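Local coordinates for protein Rab GDP-dissociation inhibitor (PDB 2BCG) that keeps Rab GTPases such as SEC4 in the GDP-bound state by inhibiting GDP release, and extracts GDP-bound YPT7 from vacuolar membranes, at residues A[339-351]-A[361-373]. Numbering follows the deposited sequence. Where two conformers were deposited one is given.
Sequences LGRKSDIYVAIVS and HYLAIISTIIETD
The carboxylate of E371 lies over one face of the R341 guanidinium, the two planes only 25° apart. E371 OE2 sits 3.5 Å from R341 NH2 and well out of the guanidinium plane, so this salt bridge rests on charge alone, with no N-H aimed at the oxygen. E371 OE2 also turns its syn lone pair to K342 N, 2.8 Å away, and takes a further bond from water 2, which also donates to I369 O. The chain of R341 bends at chi3 (61°), bringing R341 NE round to S343 O of its own loop at 3.1 Å, nearly in the guanidinium plane. NH2 makes two weak bonds, to T368 OG1 and, at the edge of the group, to I369 O. A chi1 of -166° swings T368 OG1 to the side away from its backbone N, where it donates to D344 O at 2.7 Å, from above the carbonyl plane. With an alanine at R341, the carboxylates of E371 and of E378 in helix 375-378, the salt-bridge partner of NH1, are likely to lose their shared positive mate, and S343 O the bond from NE.

Beyond this polar end the strands settle into regular antiparallel pairing, with paired backbone bonds at Y346–S367, A348–I365 and V350–L363. On one face I345, V347 and I349 meet I366 and A364; V347 CG1 lies 3.9 Å from I366 CG1, both side chains pointing the same way, and helix 380-383 covers I345 and I366. At the far end S351 CB sits over the Y362 ring in the conformer given, a CH-pi contact that is therefore less certain, while S351 OG bonds to D328 O. The two consecutive antiparallel strands form a beta hairpin, flanked by 330-334 beside 345-351 and by 303-317 beside 362-369, within the large mixed sheet of the Rab GDI fold.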
loop_
_atom_site.group_PDB
_atom_site.type_symbol
_atom_site.label_atom_id
_atom_site.label_comp_id
_atom_site.label_asym_id
_atom_site.label_seq_id
_atom_site.Cartn_x
_atom_site.Cartn_y
_atom_site.Cartn_z
ATOM N N LEU A 339 3.098 23.859 -22.145
ATOM C CA LEU A 339 2.109 24.766 -21.577
ATOM C C LEU A 339 2.723 26.069 -21.085
ATOM O O LEU A 339 2.023 26.854 -20.447
ATOM C CB LEU A 339 1.348 24.090 -20.429
ATOM C CG LEU A 339 0.427 22.911 -20.777
ATOM C CD1 LEU A 339 -0.263 22.419 -19.506
ATOM C CD2 LEU A 339 -0.617 23.282 -21.853
ATOM N N GLY A 340 4.020 26.272 -21.338
ATOM C CA GLY A 340 4.720 27.482 -20.878
ATOM C C GLY A 340 4.770 27.537 -19.362
ATOM O O GLY A 340 4.684 28.617 -18.751
ATOM N N ARG A 341 4.876 26.350 -18.759
ATOM C CA ARG A 341 4.909 26.202 -17.318
ATOM C C ARG A 341 6.299 26.001 -16.734
ATOM O O ARG A 341 7.288 25.778 -17.462
ATOM C CB ARG A 341 4.025 25.003 -16.909
ATOM C CG ARG A 341 2.552 25.297 -16.964
ATOM C CD ARG A 341 1.691 24.095 -16.492
ATOM N NE ARG A 341 1.951 23.702 -15.101
ATOM C CZ ARG A 341 1.404 24.260 -14.014
ATOM N NH1 ARG A 341 0.529 25.273 -14.098
ATOM N NH2 ARG A 341 1.740 23.785 -12.820
ATOM N N LYS A 342 6.363 26.050 -15.405
ATOM C CA LYS A 342 7.591 25.753 -14.676
ATOM C C LYS A 342 7.653 24.293 -14.229
ATOM O O LYS A 342 8.725 23.804 -13.872
ATOM C CB LYS A 342 7.708 26.661 -13.449
ATOM C CG LYS A 342 7.632 28.164 -13.788
ATOM C CD LYS A 342 7.562 29.020 -12.538
ATOM C CE LYS A 342 7.647 30.509 -12.911
ATOM N NZ LYS A 342 8.086 31.392 -11.771
ATOM N N SER A 343 6.510 23.595 -14.240
ATOM C CA SER A 343 6.483 22.204 -13.807
ATOM C C SER A 343 5.490 21.413 -14.631
ATOM O O SER A 343 4.474 21.917 -15.105
ATOM C CB SER A 343 6.236 22.026 -12.309
ATOM O OG SER A 343 4.897 22.253 -11.993
ATOM N N ASP A 344 5.791 20.141 -14.741
ATOM C CA ASP A 344 4.906 19.226 -15.458
ATOM C C ASP A 344 3.563 19.038 -14.728
ATOM O O ASP A 344 3.451 19.205 -13.516
ATOM C CB ASP A 344 5.584 17.870 -15.626
ATOM C CG ASP A 344 6.817 17.925 -16.515
ATOM O OD1 ASP A 344 7.419 16.856 -16.744
ATOM O OD2 ASP A 344 7.173 19.030 -16.992
ATOM N N ILE A 345 2.544 18.683 -15.495
ATOM C CA ILE A 345 1.267 18.202 -14.914
ATOM C C ILE A 345 1.192 16.725 -15.192
ATOM O O ILE A 345 1.542 16.267 -16.300
ATOM C CB ILE A 345 0.041 18.897 -15.570
ATOM C CG1 ILE A 345 0.161 20.426 -15.402
ATOM C CG2 ILE A 345 -1.261 18.343 -14.970
ATOM C CD1 ILE A 345 -0.982 21.197 -15.979
ATOM N N TYR A 346 0.808 15.967 -14.166
ATOM C CA TYR A 346 0.616 14.518 -14.295
ATOM C C TYR A 346 -0.857 14.157 -14.216
ATOM O O TYR A 346 -1.655 14.810 -13.545
ATOM C CB TYR A 346 1.345 13.744 -13.179
ATOM C CG TYR A 346 2.861 13.815 -13.266
ATOM C CD1 TYR A 346 3.584 14.351 -12.207
ATOM C CD2 TYR A 346 3.573 13.299 -14.375
ATOM C CE1 TYR A 346 4.976 14.444 -12.256
ATOM C CE2 TYR A 346 4.969 13.368 -14.419
ATOM C CZ TYR A 346 5.653 13.925 -13.361
ATOM O OH TYR A 346 7.021 13.977 -13.362
ATOM N N VAL A 347 -1.198 13.069 -14.882
ATOM C CA VAL A 347 -2.477 12.420 -14.623
ATOM C C VAL A 347 -2.185 10.948 -14.352
ATOM O O VAL A 347 -1.370 10.314 -15.035
ATOM C CB VAL A 347 -3.491 12.578 -15.780
ATOM C CG1 VAL A 347 -4.907 12.225 -15.290
ATOM C CG2 VAL A 347 -3.493 14.025 -16.345
ATOM N N ALA A 348 -2.862 10.404 -13.348
ATOM C CA ALA A 348 -2.751 8.995 -12.984
ATOM C C ALA A 348 -4.143 8.435 -13.112
ATOM O O ALA A 348 -5.083 8.904 -12.459
ATOM C CB ALA A 348 -2.262 8.822 -11.550
ATOM N N ILE A 349 -4.283 7.444 -13.971
ATOM C CA ILE A 349 -5.589 6.858 -14.248
ATOM C C ILE A 349 -5.576 5.375 -13.901
ATOM O O ILE A 349 -4.674 4.644 -14.317
ATOM C CB ILE A 349 -5.955 7.054 -15.739
ATOM C CG1 ILE A 349 -6.157 8.555 -16.028
ATOM C CG2 ILE A 349 -7.192 6.259 -16.155
ATOM C CD1 ILE A 349 -5.272 9.082 -17.155
ATOM N N VAL A 350 -6.572 4.954 -13.106
ATOM C CA VAL A 350 -6.769 3.555 -12.738
ATOM C C VAL A 350 -8.288 3.327 -12.798
ATOM O O VAL A 350 -9.068 4.302 -12.906
ATOM C CB VAL A 350 -6.142 3.241 -11.337
ATOM C CG1 VAL A 350 -4.605 3.205 -11.411
ATOM C CG2 VAL A 350 -6.653 4.267 -10.273
ATOM N N SER A 351 -8.724 2.087 -12.695
ATOM C CA SER A 351 -10.127 1.826 -12.909
ATOM C C SER A 351 -10.568 0.564 -12.159
ATOM O O SER A 351 -9.885 0.101 -11.261
ATOM C CB SER A 351 -10.384 1.745 -14.411
ATOM O OG SER A 351 -9.705 0.636 -14.977
ATOM N N HIS A 361 -16.455 2.668 -13.991
ATOM C CA HIS A 361 -15.842 3.949 -13.662
ATOM C C HIS A 361 -14.315 3.953 -13.814
ATOM O O HIS A 361 -13.650 2.900 -13.858
ATOM C CB HIS A 361 -16.252 4.378 -12.244
ATOM C CG HIS A 361 -17.740 4.589 -12.090
ATOM N ND1 HIS A 361 -18.378 5.756 -12.465
ATOM C CD2 HIS A 361 -18.716 3.770 -11.614
ATOM C CE1 HIS A 361 -19.680 5.646 -12.236
ATOM N NE2 HIS A 361 -19.912 4.452 -11.720
ATOM N N TYR A 362 -13.782 5.168 -13.965
ATOM C CA TYR A 362 -12.334 5.399 -13.983
ATOM C C TYR A 362 -12.068 6.486 -12.989
ATOM O O TYR A 362 -12.893 7.388 -12.828
ATOM C CB TYR A 362 -11.844 5.807 -15.393
ATOM C CG TYR A 362 -11.946 4.681 -16.406
ATOM C CD1 TYR A 362 -13.200 4.230 -16.866
ATOM C CD2 TYR A 362 -10.793 4.069 -16.910
ATOM C CE1 TYR A 362 -13.287 3.184 -17.784
ATOM C CE2 TYR A 362 -10.882 3.034 -17.840
ATOM C CZ TYR A 362 -12.135 2.599 -18.254
ATOM O OH TYR A 362 -12.247 1.594 -19.174
ATOM N N LEU A 363 -10.907 6.392 -12.349
ATOM C CA LEU A 363 -10.415 7.457 -11.499
ATOM C C LEU A 363 -9.255 8.110 -12.253
ATOM O O LEU A 363 -8.345 7.447 -12.727
ATOM C CB LEU A 363 -9.888 6.900 -10.170
ATOM C CG LEU A 363 -10.941 6.282 -9.222
ATOM C CD1 LEU A 363 -10.286 5.594 -8.052
ATOM C CD2 LEU A 363 -11.873 7.385 -8.739
ATOM N N ALA A 364 -9.292 9.423 -12.344
ATOM C CA ALA A 364 -8.217 10.165 -13.009
ATOM C C ALA A 364 -7.810 11.237 -12.042
ATOM O O ALA A 364 -8.604 12.152 -11.736
ATOM C CB ALA A 364 -8.709 10.775 -14.306
ATOM N N ILE A 365 -6.606 11.099 -11.504
ATOM C CA ILE A 365 -6.148 12.063 -10.532
ATOM C C ILE A 365 -5.082 12.947 -11.177
ATOM O O ILE A 365 -4.050 12.470 -11.643
ATOM C CB ILE A 365 -5.576 11.393 -9.289
ATOM C CG1 ILE A 365 -6.611 10.408 -8.698
ATOM C CG2 ILE A 365 -5.202 12.475 -8.283
ATOM C CD1 ILE A 365 -6.159 9.765 -7.362
ATOM N N ILE A 366 -5.378 14.231 -11.253
ATOM C CA ILE A 366 -4.514 15.198 -11.927
ATOM C C ILE A 366 -3.739 15.921 -10.833
ATOM O O ILE A 366 -4.318 16.300 -9.799
ATOM C CB ILE A 366 -5.341 16.237 -12.714
ATOM C CG1 ILE A 366 -6.188 15.564 -13.828
ATOM C CG2 ILE A 366 -4.432 17.303 -13.309
ATOM C CD1 ILE A 366 -7.315 16.477 -14.301
ATOM N N SER A 367 -2.454 16.155 -11.056
ATOM C CA SER A 367 -1.699 16.909 -10.048
ATOM C C SER A 367 -0.585 17.724 -10.655
ATOM O O SER A 367 -0.013 17.363 -11.681
ATOM C CB SER A 367 -1.171 15.986 -8.971
ATOM O OG SER A 367 -0.165 15.181 -9.474
ATOM N N THR A 368 -0.270 18.825 -9.976
ATOM C CA THR A 368 0.887 19.615 -10.351
ATOM C C THR A 368 1.194 20.550 -9.196
ATOM O O THR A 368 0.359 20.748 -8.298
ATOM C CB THR A 368 0.606 20.419 -11.647
ATOM O OG1 THR A 368 1.840 20.929 -12.186
ATOM C CG2 THR A 368 -0.389 21.565 -11.369
ATOM N N ILE A 369 2.413 21.070 -9.205
ATOM C CA ILE A 369 2.796 22.137 -8.303
ATOM C C ILE A 369 2.151 23.438 -8.827
ATOM O O ILE A 369 2.269 23.788 -10.006
ATOM C CB ILE A 369 4.332 22.273 -8.327
ATOM C CG1 ILE A 369 5.012 21.045 -7.700
ATOM C CG2 ILE A 369 4.789 23.593 -7.684
ATOM C CD1 ILE A 369 4.583 20.724 -6.301
ATOM N N ILE A 370 1.416 24.103 -7.951
ATOM C CA ILE A 370 0.712 25.329 -8.288
ATOM C C ILE A 370 1.728 26.416 -8.630
ATOM O O ILE A 370 2.697 26.623 -7.887
ATOM C CB ILE A 370 -0.209 25.739 -7.111
ATOM C CG1 ILE A 370 -1.382 24.775 -6.980
ATOM C CG2 ILE A 370 -0.766 27.182 -7.274
ATOM C CD1 ILE A 370 -2.083 24.881 -5.637
ATOM N N GLU A 371 1.504 27.098 -9.754
ATOM C CA GLU A 371 2.359 28.251 -10.131
ATOM C C GLU A 371 1.567 29.514 -10.462
ATOM O O GLU A 371 2.163 30.537 -10.839
ATOM C CB GLU A 371 3.336 27.901 -11.256
ATOM C CG GLU A 371 2.660 27.511 -12.577
ATOM C CD GLU A 371 3.667 27.124 -13.636
ATOM O OE1 GLU A 371 3.777 27.868 -14.657
ATOM O OE2 GLU A 371 4.353 26.095 -13.442
ATOM N N THR A 372 0.245 29.467 -10.341
ATOM C CA THR A 372 -0.559 30.669 -10.604
ATOM C C THR A 372 -1.493 30.981 -9.433
ATOM O O THR A 372 -1.521 30.271 -8.414
ATOM C CB THR A 372 -1.435 30.568 -11.882
ATOM O OG1 THR A 372 -2.610 29.800 -11.613
ATOM C CG2 THR A 372 -0.648 29.982 -13.054
ATOM N N ASP A 373 -2.278 32.029 -9.612
ATOM C CA ASP A 373 -3.176 32.446 -8.557
ATOM C C ASP A 373 -4.552 31.838 -8.694
ATOM O O ASP A 373 -5.421 32.072 -7.857
ATOM C CB ASP A 373 -3.228 33.970 -8.513
ATOM C CG ASP A 373 -1.853 34.580 -8.220
ATOM O OD1 ASP A 373 -1.143 34.096 -7.301
ATOM O OD2 ASP A 373 -1.465 35.534 -8.924
HETATM O O HOH W 1 5.134 31.262 -11.388
HETATM O O HOH W 2 4.678 24.688 -11.243
HETATM O O HOH W 3 -1.402 13.011 -10.747
#